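Local coordinates for DNA repair and telomere maintenance protein nbs1 (Schizosaccharomyces pombe, PDB 3HUF) that serves as the phosphoprotein-binding adaptor of the MRN complex in DNA double-strand break repair, recognising partners such as phosphorylated Ctp1 through its FHA and BRCT domains, at residues R114-L126 against I138-V152. Residues are numbered along the deposited sequence; the frame is centred on the assembly and turned at random.
Sequences RSMCIQFDNPEML and IPTGLRDSDATTHFV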
ATOM      1  N   ARG A 114       0.219   5.094   8.592  1.00 38.23           N
ATOM      2  CA  ARG A 114       0.242   3.693   8.210  1.00 39.35           C
ATOM      3  C   ARG A 114       0.402   3.638   6.689  1.00 39.58           C
ATOM      4  O   ARG A 114      -0.338   4.311   5.979  1.00 38.88           O
ATOM      5  CB  ARG A 114      -1.072   3.009   8.621  1.00 39.02           C
ATOM      6  CG  ARG A 114      -1.102   1.481   8.445  1.00 41.62           C
ATOM      7  CD  ARG A 114      -2.320   0.786   9.183  1.00 41.78           C
ATOM      8  NE  ARG A 114      -2.270   0.820  10.655  1.00 42.01           N
ATOM      9  CZ  ARG A 114      -1.455   0.076  11.406  1.00 46.29           C
ATOM     10  NH1 ARG A 114      -0.583  -0.759  10.832  1.00 45.57           N
ATOM     11  NH2 ARG A 114      -1.490   0.177  12.737  1.00 45.22           N
ATOM     12  N   SER A 115       1.356   2.838   6.208  1.00 39.48           N
ATOM     13  CA  SER A 115       1.596   2.646   4.771  1.00 40.25           C
ATOM     14  C   SER A 115       0.400   2.065   4.060  1.00 40.23           C
ATOM     15  O   SER A 115      -0.174   1.071   4.500  1.00 40.54           O
ATOM     16  CB  SER A 115       2.772   1.696   4.544  1.00 40.43           C
ATOM     17  OG  SER A 115       3.981   2.315   4.910  1.00 42.91           O
ATOM     18  N   MET A 116       0.029   2.686   2.951  1.00 39.97           N
ATOM     19  CA  MET A 116      -1.048   2.182   2.119  1.00 39.96           C
ATOM     20  C   MET A 116      -0.986   2.944   0.818  1.00 40.11           C
ATOM     21  O   MET A 116      -1.281   4.149   0.782  1.00 39.47           O
ATOM     22  CB  MET A 116      -2.410   2.369   2.780  1.00 40.28           C
ATOM     23  CG  MET A 116      -3.505   1.552   2.127  1.00 42.36           C
ATOM     24  SD  MET A 116      -5.114   1.754   2.923  1.00 49.13           S
ATOM     25  CE  MET A 116      -5.968   0.441   2.041  1.00 46.75           C
ATOM     26  N   CYS A 117      -0.552   2.235  -0.226  1.00 39.95           N
ATOM     27  CA  CYS A 117      -0.443   2.759  -1.580  1.00 39.76           C
ATOM     28  C   CYS A 117      -0.994   1.687  -2.486  1.00 38.42           C
ATOM     29  O   CYS A 117      -0.587   0.532  -2.397  1.00 37.20           O
ATOM     30  CB  CYS A 117       1.019   3.030  -1.974  1.00 39.83           C
ATOM     31  SG  CYS A 117       1.791   4.439  -1.154  1.00 45.01           S
ATOM     32  N   ILE A 118      -1.908   2.081  -3.362  1.00 37.87           N
ATOM     33  CA  ILE A 118      -2.676   1.120  -4.156  1.00 36.98           C
ATOM     34  C   ILE A 118      -2.297   1.184  -5.636  1.00 36.59           C
ATOM     35  O   ILE A 118      -2.460   2.220  -6.283  1.00 35.99           O
ATOM     36  CB  ILE A 118      -4.215   1.287  -3.936  1.00 37.66           C
ATOM     37  CG1 ILE A 118      -4.603   0.932  -2.481  1.00 37.23           C
ATOM     38  CG2 ILE A 118      -4.990   0.412  -4.914  1.00 35.78           C
ATOM     39  CD1 ILE A 118      -6.099   0.963  -2.192  1.00 38.76           C
ATOM     40  N   GLN A 119      -1.765   0.079  -6.165  1.00 35.97           N
ATOM     41  CA  GLN A 119      -1.459  -0.004  -7.587  1.00 35.41           C
ATOM     42  C   GLN A 119      -2.648  -0.574  -8.338  1.00 36.13           C
ATOM     43  O   GLN A 119      -3.295  -1.492  -7.843  1.00 36.40           O
ATOM     44  CB  GLN A 119      -0.217  -0.867  -7.841  1.00 35.49           C
ATOM     45  CG  GLN A 119       0.109  -1.043  -9.345  1.00 34.21           C
ATOM     46  CD  GLN A 119       1.401  -1.774  -9.571  1.00 35.92           C
ATOM     47  OE1 GLN A 119       1.849  -2.520  -8.713  1.00 39.21           O
ATOM     48  NE2 GLN A 119       2.019  -1.561 -10.726  1.00 35.93           N
ATOM     49  N   PHE A 120      -2.944  -0.018  -9.517  1.00 36.57           N
ATOM     50  CA  PHE A 120      -4.022  -0.512 -10.362  1.00 37.90           C
ATOM     51  C   PHE A 120      -3.427  -1.174 -11.580  1.00 39.06           C
ATOM     52  O   PHE A 120      -2.352  -0.797 -12.028  1.00 38.07           O
ATOM     53  CB  PHE A 120      -4.930   0.621 -10.819  1.00 38.06           C
ATOM     54  CG  PHE A 120      -5.898   1.077  -9.773  1.00 37.46           C
ATOM     55  CD1 PHE A 120      -5.465   1.883  -8.713  1.00 35.09           C
ATOM     56  CD2 PHE A 120      -7.244   0.709  -9.854  1.00 36.45           C
ATOM     57  CE1 PHE A 120      -6.355   2.330  -7.749  1.00 35.28           C
ATOM     58  CE2 PHE A 120      -8.151   1.134  -8.883  1.00 35.88           C
ATOM     59  CZ  PHE A 120      -7.700   1.943  -7.822  1.00 36.42           C
ATOM     60  N   ASP A 121      -4.119  -2.173 -12.112  1.00 40.74           N
ATOM     61  CA  ASP A 121      -3.593  -2.890 -13.257  1.00 42.45           C
ATOM     62  C   ASP A 121      -4.072  -2.285 -14.569  1.00 43.40           C
ATOM     63  O   ASP A 121      -3.637  -2.681 -15.631  1.00 42.66           O
ATOM     64  CB  ASP A 121      -4.001  -4.350 -13.186  1.00 43.39           C
ATOM     65  CG  ASP A 121      -3.105  -5.237 -14.024  1.00 44.77           C
ATOM     66  OD1 ASP A 121      -1.938  -4.850 -14.320  1.00 48.60           O
ATOM     67  OD2 ASP A 121      -3.579  -6.314 -14.387  1.00 45.28           O
ATOM     68  N   ASN A 122      -4.936  -1.281 -14.485  1.00 44.90           N
ATOM     69  CA  ASN A 122      -5.664  -0.823 -15.649  1.00 46.48           C
ATOM     70  C   ASN A 122      -5.852   0.681 -15.539  1.00 46.88           C
ATOM     71  O   ASN A 122      -6.288   1.169 -14.503  1.00 47.49           O
ATOM     72  CB  ASN A 122      -7.007  -1.571 -15.661  1.00 46.87           C
ATOM     73  CG  ASN A 122      -7.887  -1.217 -16.822  1.00 48.53           C
ATOM     74  OD1 ASN A 122      -8.505  -0.154 -16.853  1.00 51.36           O
ATOM     75  ND2 ASN A 122      -8.006  -2.138 -17.763  1.00 49.83           N
ATOM     76  N   PRO A 123      -5.516   1.419 -16.602  1.00 47.24           N
ATOM     77  CA  PRO A 123      -5.603   2.883 -16.615  1.00 47.41           C
ATOM     78  C   PRO A 123      -7.024   3.443 -16.490  1.00 47.75           C
ATOM     79  O   PRO A 123      -7.210   4.507 -15.894  1.00 47.84           O
ATOM     80  CB  PRO A 123      -5.011   3.261 -17.977  1.00 47.54           C
ATOM     81  CG  PRO A 123      -4.327   2.028 -18.485  1.00 47.20           C
ATOM     82  CD  PRO A 123      -5.020   0.878 -17.880  1.00 47.33           C
ATOM     83  N   GLU A 124      -8.010   2.749 -17.054  1.00 48.17           N
ATOM     84  CA  GLU A 124      -9.405   3.185 -16.957  1.00 48.78           C
ATOM     85  C   GLU A 124      -9.919   2.951 -15.531  1.00 48.69           C
ATOM     86  O   GLU A 124     -10.729   3.724 -15.028  1.00 49.12           O
ATOM     87  CB  GLU A 124     -10.291   2.509 -18.020  1.00 49.11           C
ATOM     88  CG  GLU A 124     -11.673   3.174 -18.203  1.00 50.98           C
ATOM     89  CD  GLU A 124     -12.183   3.209 -19.651  1.00 53.46           C
ATOM     90  OE1 GLU A 124     -11.632   2.523 -20.547  1.00 54.03           O
ATOM     91  OE2 GLU A 124     -13.160   3.949 -19.898  1.00 55.49           O
ATOM     92  N   MET A 125      -9.411   1.903 -14.887  1.00 48.18           N
ATOM     93  CA  MET A 125      -9.684   1.608 -13.487  1.00 47.92           C
ATOM     94  C   MET A 125      -9.075   2.668 -12.561  1.00 46.83           C
ATOM     95  O   MET A 125      -9.742   3.181 -11.669  1.00 46.18           O
ATOM     96  CB  MET A 125      -9.107   0.242 -13.138  1.00 48.68           C
ATOM     97  CG  MET A 125      -9.980  -0.912 -13.535  1.00 51.11           C
ATOM     98  SD  MET A 125     -10.745  -1.588 -12.067  1.00 60.45           S
ATOM     99  CE  MET A 125      -9.822  -3.111 -11.906  1.00 56.06           C
ATOM    100  N   LEU A 126      -7.806   2.988 -12.789  1.00 46.00           N
ATOM    101  CA  LEU A 126      -7.137   4.052 -12.068  1.00 45.36           C
ATOM    102  C   LEU A 126      -7.896   5.381 -12.178  1.00 45.63           C
ATOM    103  O   LEU A 126      -8.148   6.012 -11.169  1.00 45.90           O
ATOM    104  CB  LEU A 126      -5.692   4.213 -12.545  1.00 45.37           C
ATOM    105  CG  LEU A 126      -4.832   5.273 -11.831  1.00 44.93           C
ATOM    106  CD1 LEU A 126      -4.839   5.098 -10.322  1.00 43.65           C
ATOM    107  CD2 LEU A 126      -3.415   5.266 -12.325  1.00 45.19           C
ATOM    108  N   ILE A 138      -4.971   7.989   0.219  1.00 37.16           N
ATOM    109  CA  ILE A 138      -4.349   6.794  -0.334  1.00 36.94           C
ATOM    110  C   ILE A 138      -3.753   7.114  -1.713  1.00 36.56           C
ATOM    111  O   ILE A 138      -4.489   7.325  -2.661  1.00 37.49           O
ATOM    112  CB  ILE A 138      -5.326   5.560  -0.393  1.00 37.21           C
ATOM    113  CG1 ILE A 138      -5.851   5.214   1.010  1.00 37.04           C
ATOM    114  CG2 ILE A 138      -4.603   4.295  -1.005  1.00 35.59           C
ATOM    115  CD1 ILE A 138      -7.145   4.304   0.991  1.00 35.61           C
ATOM    116  N   PRO A 139      -2.407   7.170  -1.814  1.00 36.60           N
ATOM    117  CA  PRO A 139      -1.785   7.343  -3.136  1.00 36.35           C
ATOM    118  C   PRO A 139      -2.034   6.125  -4.024  1.00 36.82           C
ATOM    119  O   PRO A 139      -2.156   4.989  -3.527  1.00 37.05           O
ATOM    120  CB  PRO A 139      -0.288   7.498  -2.827  1.00 35.88           C
ATOM    121  CG  PRO A 139      -0.208   7.802  -1.337  1.00 36.80           C
ATOM    122  CD  PRO A 139      -1.397   7.083  -0.737  1.00 35.74           C
ATOM    123  N   THR A 140      -2.133   6.380  -5.326  1.00 36.74           N
ATOM    124  CA  THR A 140      -2.450   5.356  -6.311  1.00 37.15           C
ATOM    125  C   THR A 140      -1.565   5.563  -7.531  1.00 37.50           C
ATOM    126  O   THR A 140      -1.010   6.664  -7.727  1.00 37.71           O
ATOM    127  CB  THR A 140      -3.893   5.480  -6.771  1.00 36.96           C
ATOM    128  OG1 THR A 140      -4.142   6.848  -7.126  1.00 37.10           O
ATOM    129  CG2 THR A 140      -4.866   5.083  -5.669  1.00 35.84           C
ATOM    130  N   GLY A 141      -1.461   4.527  -8.363  1.00 36.79           N
ATOM    131  CA  GLY A 141      -0.666   4.590  -9.580  1.00 36.87           C
ATOM    132  C   GLY A 141      -0.795   3.326 -10.398  1.00 37.59           C
ATOM    133  O   GLY A 141      -1.479   2.378  -9.996  1.00 36.91           O
ATOM    134  N   LEU A 142      -0.105   3.314 -11.532  1.00 37.79           N
ATOM    135  CA  LEU A 142      -0.167   2.236 -12.496  1.00 39.48           C
ATOM    136  C   LEU A 142       1.168   1.489 -12.528  1.00 38.82           C
ATOM    137  O   LEU A 142       1.206   0.271 -12.540  1.00 38.09           O
ATOM    138  CB  LEU A 142      -0.450   2.825 -13.890  1.00 39.53           C
ATOM    139  CG  LEU A 142      -1.533   2.196 -14.775  1.00 44.15           C
ATOM    140  CD1 LEU A 142      -1.068   0.931 -15.512  1.00 47.08           C
ATOM    141  CD2 LEU A 142      -2.827   1.925 -13.984  1.00 45.47           C
ATOM    142  N   ARG A 143       2.256   2.250 -12.507  1.00 39.06           N
ATOM    143  CA  ARG A 143       3.613   1.705 -12.652  1.00 39.40           C
ATOM    144  C   ARG A 143       4.062   1.035 -11.369  1.00 39.07           C
ATOM    145  O   ARG A 143       3.479   1.245 -10.302  1.00 39.35           O
ATOM    146  CB  ARG A 143       4.610   2.808 -13.025  1.00 39.02           C
ATOM    147  CG  ARG A 143       4.257   3.560 -14.286  1.00 41.86           C
ATOM    148  CD  ARG A 143       4.401   2.684 -15.483  1.00 47.97           C
ATOM    149  NE  ARG A 143       3.327   2.888 -16.457  1.00 53.21           N
ATOM    150  CZ  ARG A 143       2.570   1.913 -16.956  1.00 54.22           C
ATOM    151  NH1 ARG A 143       2.763   0.651 -16.581  1.00 55.60           N
ATOM    152  NH2 ARG A 143       1.625   2.199 -17.839  1.00 54.07           N
ATOM    153  N   ASP A 144       5.109   0.237 -11.473  1.00 38.64           N
ATOM    154  CA  ASP A 144       5.610  -0.463 -10.310  1.00 38.84           C
ATOM    155  C   ASP A 144       6.175   0.499  -9.270  1.00 37.83           C
ATOM    156  O   ASP A 144       6.805   1.478  -9.617  1.00 37.61           O
ATOM    157  CB  ASP A 144       6.719  -1.437 -10.715  1.00 39.18           C
ATOM    158  CG  ASP A 144       7.128  -2.305  -9.573  1.00 39.97           C
ATOM    159  OD1 ASP A 144       6.289  -3.126  -9.130  1.00 44.70           O
ATOM    160  OD2 ASP A 144       8.243  -2.123  -9.073  1.00 40.87           O
ATOM    161  N   SER A 145       5.961   0.195  -7.996  1.00 37.48           N
ATOM    162  CA  SER A 145       6.504   1.005  -6.903  1.00 36.96           C
ATOM    163  C   SER A 145       6.909   0.088  -5.750  1.00 36.78           C
ATOM    164  O   SER A 145       6.248  -0.910  -5.488  1.00 36.41           O
ATOM    165  CB  SER A 145       5.452   2.021  -6.428  1.00 36.03           C
ATOM    166  OG  SER A 145       5.643   2.423  -5.066  1.00 36.71           O
ATOM    167  N   ASP A 146       7.964   0.448  -5.042  1.00 36.65           N
ATOM    168  CA  ASP A 146       8.366  -0.312  -3.855  1.00 37.63           C
ATOM    169  C   ASP A 146       7.552   0.021  -2.595  1.00 37.78           C
ATOM    170  O   ASP A 146       7.676  -0.671  -1.575  1.00 37.68           O
ATOM    171  CB  ASP A 146       9.868  -0.155  -3.609  1.00 37.59           C
ATOM    172  CG  ASP A 146      10.690  -0.765  -4.732  1.00 39.72           C
ATOM    173  OD1 ASP A 146      10.346  -1.887  -5.177  1.00 40.95           O
ATOM    174  OD2 ASP A 146      11.664  -0.126  -5.187  1.00 42.01           O
ATOM    175  N   ALA A 147       6.698   1.044  -2.687  1.00 37.20           N
ATOM    176  CA  ALA A 147       5.834   1.447  -1.589  1.00 37.39           C
ATOM    177  C   ALA A 147       4.396   0.903  -1.683  1.00 37.78           C
ATOM    178  O   ALA A 147       3.592   1.090  -0.758  1.00 38.46           O
ATOM    179  CB  ALA A 147       5.818   2.981  -1.466  1.00 36.79           C
ATOM    180  N   THR A 148       4.066   0.270  -2.804  1.00 38.28           N
ATOM    181  CA  THR A 148       2.760  -0.386  -3.006  1.00 38.58           C
ATOM    182  C   THR A 148       2.505  -1.389  -1.902  1.00 38.34           C
ATOM    183  O   THR A 148       3.372  -2.228  -1.613  1.00 37.75           O
ATOM    184  CB  THR A 148       2.733  -1.160  -4.333  1.00 38.52           C
ATOM    185  OG1 THR A 148       2.848  -0.242  -5.412  1.00 40.69           O
ATOM    186  CG2 THR A 148       1.424  -1.930  -4.501  1.00 40.44           C
ATOM    187  N   THR A 149       1.337  -1.270  -1.262  1.00 37.70           N
ATOM    188  CA  THR A 149       0.876  -2.269  -0.305  1.00 37.69           C
ATOM    189  C   THR A 149      -0.247  -3.149  -0.880  1.00 37.22           C
ATOM    190  O   THR A 149      -0.409  -4.288  -0.463  1.00 36.48           O
ATOM    191  CB  THR A 149       0.369  -1.615   1.012  1.00 38.02           C
ATOM    192  OG1 THR A 149      -0.649  -0.662   0.696  1.00 37.64           O
ATOM    193  CG2 THR A 149       1.505  -0.891   1.741  1.00 38.47           C
ATOM    194  N   HIS A 150      -1.034  -2.612  -1.824  1.00 37.08           N
ATOM    195  CA  HIS A 150      -2.184  -3.354  -2.369  1.00 36.21           C
ATOM    196  C   HIS A 150      -2.220  -3.195  -3.857  1.00 36.71           C
ATOM    197  O   HIS A 150      -1.815  -2.148  -4.381  1.00 36.85           O
ATOM    198  CB  HIS A 150      -3.499  -2.839  -1.789  1.00 36.31           C
ATOM    199  CG  HIS A 150      -3.632  -3.053  -0.316  1.00 36.02           C
ATOM    200  ND1 HIS A 150      -2.965  -2.279   0.612  1.00 35.62           N
ATOM    201  CD2 HIS A 150      -4.365  -3.945   0.393  1.00 35.49           C
ATOM    202  CE1 HIS A 150      -3.269  -2.693   1.832  1.00 36.85           C
ATOM    203  NE2 HIS A 150      -4.133  -3.690   1.728  1.00 38.62           N
ATOM    204  N   PHE A 151      -2.722  -4.226  -4.535  1.00 36.78           N
ATOM    205  CA  PHE A 151      -2.757  -4.254  -5.982  1.00 37.40           C
ATOM    206  C   PHE A 151      -4.150  -4.626  -6.425  1.00 37.58           C
ATOM    207  O   PHE A 151      -4.648  -5.669  -6.025  1.00 36.94           O
ATOM    208  CB  PHE A 151      -1.758  -5.287  -6.525  1.00 37.17           C
ATOM    209  CG  PHE A 151      -1.748  -5.387  -8.032  1.00 38.20           C
ATOM    210  CD1 PHE A 151      -0.918  -4.579  -8.782  1.00 36.48           C
ATOM    211  CD2 PHE A 151      -2.592  -6.291  -8.700  1.00 38.07           C
ATOM    212  CE1 PHE A 151      -0.910  -4.661 -10.173  1.00 38.90           C
ATOM    213  CE2 PHE A 151      -2.590  -6.381 -10.088  1.00 38.75           C
ATOM    214  CZ  PHE A 151      -1.745  -5.571 -10.826  1.00 37.94           C
ATOM    215  N   VAL A 152      -4.764  -3.776  -7.252  1.00 37.87           N
ATOM    216  CA  VAL A 152      -6.103  -4.040  -7.769  1.00 38.61           C
ATOM    217  C   VAL A 152      -6.039  -4.743  -9.102  1.00 39.29           C
ATOM    218  O   VAL A 152      -5.694  -4.117 -10.100  1.00 39.63           O
ATOM    219  CB  VAL A 152      -6.907  -2.741  -8.009  1.00 39.16           C
ATOM    220  CG1 VAL A 152      -8.368  -3.083  -8.357  1.00 36.45           C
ATOM    221  CG2 VAL A 152      -6.816  -1.822  -6.790  1.00 37.95           C
TER
HETATM  222  O   HOH W   1       4.282  -1.875  -7.341  1.00 40.18           O
HETATM  223  O   HOH W   2       4.453  -3.617 -10.992  1.00 41.77           O
HETATM  224  O   HOH W   3      -0.248  -1.719 -13.530  1.00 46.46           O
HETATM  225  O   HOH W   4      -6.815  -2.341 -11.827  1.00 36.60           O
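The F120 ring lies between V152 and L126: V152 CG2 sits over the centre of one face, 3.9 Å from the ring centroid in a CH-pi contact, and L126 CA covers the opposite face toward the rim. At its edge, near the ring plane, come T140 CG2 and G141 O. One face of the H150 imidazole is met by M116 CE, offset toward the rim. The F151 ring receives the Q119 amide at its edge, OE1 lying 3.4 Å from CD1 and the two planes 81° apart. The contact lies in the parallel sheet of the first BRCT domain, where strand 118-120 runs between 140-141 and 150-152; helix 123-134 makes the beta-alpha-beta crossover from 118-120 to 140-141. On one flank I118 N bonds to P139 O and F120 N to G141 O; on the other Q119 N bonds to H150 O, and V152 N reaches Q119 O at 2.8 Å. Where 150-152 begins, C117 O accepts from both T149 N and H150 N, while T149 OG1 accepts from C117 N at 3.0 Å. I118 CG2 presses on V152 CG2, a tight 3.4 Å. With CG anti to the backbone N (chi1 177°) and the chain extended, Q119 carries its amide to the 142-148 loop. NE2 donates to L142 O at 2.7 Å, nearly straight but from above that carbonyl's plane, and also to a water held by D144 OD1; OE1 is bonded to a second water, which also accepts from S145 N and bonds to T148 OG1. A leucine here would probably leave L142 O without this donor and the two waters without the amide that joins them to strand 118-120. D144 OD1 also forms a salt bridge with K171. N122 OD1 caps helix 123-134, accepting from M125 N at 3.0 Å and weakly from E124 N.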